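PDB 5CI5: extracellular solute-binding protein family 1 from Pseudothermotoga lettingae, which binds alpha-D-tagatopyranose in the crystal and probably delivers a sugar to an ABC transporter for import. Local coordinates for residues A[338-341]-A[345-348]. Numbering follows the deposited sequence.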
loop_
_atom_site.group_PDB
_atom_site.type_symbol
_atom_site.label_atom_id
_atom_site.label_comp_id
_atom_site.label_asym_id
_atom_site.label_seq_id
_atom_site.Cartn_x
_atom_site.Cartn_y
_atom_site.Cartn_z
ATOM N N PRO A 338 5.432 -6.970 -7.158
ATOM C CA PRO A 338 5.275 -7.007 -5.698
ATOM C C PRO A 338 5.135 -8.441 -5.179
ATOM O O PRO A 338 5.461 -9.391 -5.889
ATOM C CB PRO A 338 3.982 -6.211 -5.445
ATOM C CG PRO A 338 3.625 -5.565 -6.768
ATOM C CD PRO A 338 4.225 -6.449 -7.820
HETATM N N MSE A 339 4.632 -8.604 -3.962
HETATM C CA MSE A 339 4.530 -9.916 -3.371
HETATM C C MSE A 339 3.316 -10.670 -3.905
HETATM O O MSE A 339 2.199 -10.129 -3.921
HETATM C CB MSE A 339 4.437 -9.798 -1.852
HETATM C CG MSE A 339 4.365 -11.104 -1.121
HETATM SE SE MSE A 339 4.538 -10.734 0.787
HETATM C CE MSE A 339 3.757 -12.317 1.488
ATOM N N PRO A 340 3.529 -11.923 -4.341
ATOM C CA PRO A 340 2.375 -12.711 -4.764
ATOM C C PRO A 340 1.439 -12.962 -3.592
ATOM O O PRO A 340 1.910 -13.191 -2.478
ATOM C CB PRO A 340 2.985 -14.044 -5.252
ATOM C CG PRO A 340 4.484 -13.777 -5.453
ATOM C CD PRO A 340 4.821 -12.606 -4.585
ATOM N N THR A 341 0.137 -12.928 -3.843
ATOM C CA THR A 341 -0.838 -13.399 -2.863
ATOM C C THR A 341 -0.847 -14.929 -2.742
ATOM O O THR A 341 -1.397 -15.437 -1.785
ATOM C CB THR A 341 -2.247 -12.932 -3.207
ATOM O OG1 THR A 341 -2.614 -13.406 -4.511
ATOM C CG2 THR A 341 -2.295 -11.416 -3.163
ATOM N N VAL A 345 3.766 -19.668 -5.018
ATOM C CA VAL A 345 4.707 -18.853 -5.780
ATOM C C VAL A 345 5.771 -18.201 -4.895
ATOM O O VAL A 345 6.962 -18.140 -5.265
ATOM C CB VAL A 345 3.960 -17.770 -6.582
ATOM C CG1 VAL A 345 4.910 -16.879 -7.309
ATOM C CG2 VAL A 345 3.019 -18.420 -7.569
ATOM N N CYS A 346 5.351 -17.693 -3.737
ATOM C CA CYS A 346 6.294 -17.091 -2.808
ATOM C C CYS A 346 7.368 -18.094 -2.394
ATOM O O CYS A 346 8.534 -17.736 -2.253
ATOM C CB CYS A 346 5.571 -16.578 -1.567
ATOM S SG CYS A 346 4.589 -15.057 -1.848
ATOM N N LYS A 347 6.963 -19.348 -2.222
ATOM C CA LYS A 347 7.819 -20.372 -1.647
ATOM C C LYS A 347 8.686 -21.024 -2.715
ATOM O O LYS A 347 9.815 -21.448 -2.436
ATOM C CB LYS A 347 6.983 -21.440 -0.941
ATOM C CG LYS A 347 6.251 -20.944 0.309
ATOM C CD LYS A 347 5.163 -21.910 0.711
ATOM C CE LYS A 347 4.338 -21.383 1.888
ATOM N NZ LYS A 347 3.259 -22.367 2.230
ATOM N N LYS A 348 8.148 -21.119 -3.924
ATOM C CA LYS A 348 8.798 -21.878 -4.998
ATOM C C LYS A 348 9.625 -20.986 -5.900
ATOM O O LYS A 348 10.508 -21.483 -6.589
ATOM C CB LYS A 348 7.776 -22.640 -5.826
ATOM C CG LYS A 348 7.123 -23.792 -5.043
ATOM C CD LYS A 348 6.232 -24.635 -5.931
ATOM C CE LYS A 348 5.580 -25.780 -5.182
ATOM N NZ LYS A 348 6.541 -26.510 -4.314
#
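Pro340 packs its ring against Val345 and Cys346 on the short helix 343-348. This is a short strand-to-helix connection in a periplasmic-binding-protein fold. Strand 339-340 pairs antiparallel with strand 128-138, and the chain then folds back within three residues. The closest CA pair is Pro340 CA and Cys346 CA, 6.2 Å apart. Pro340 CG meets Val345 CG1 at 3.6 Å, and the two side chains lie obliquely to each other. That methyl stands anti to the Val345 backbone N (chi1 177°), which turns it to the proline. Cys346 SG reaches the ring too, 3.7 Å from Pro340 CD. Met339, a selenomethionine here, adds a looser contact: its CG is 4.0 Å from Cys346 SG. The rest of its extended chain runs on among Trp357, Ile360 and Phe361 of helix 355-363. The Met339 side chain is about 9 Å from the bound tagatose.

Around these residues, Trp328 and Val332 of helix 325-335 touch Pro340, Phe325 touches Val345, and Phe361 and Trp116 lie against Cys346. Backbone hydrogen bonding joins Met339 with Thr136 of strand 128-138 and, beyond the strand, Thr341 with Trp116, whose NE1 also gives a weak hydrogen bond to Pro340 O. Cys346 SG lies 3.3 Å from the same Pro340 O.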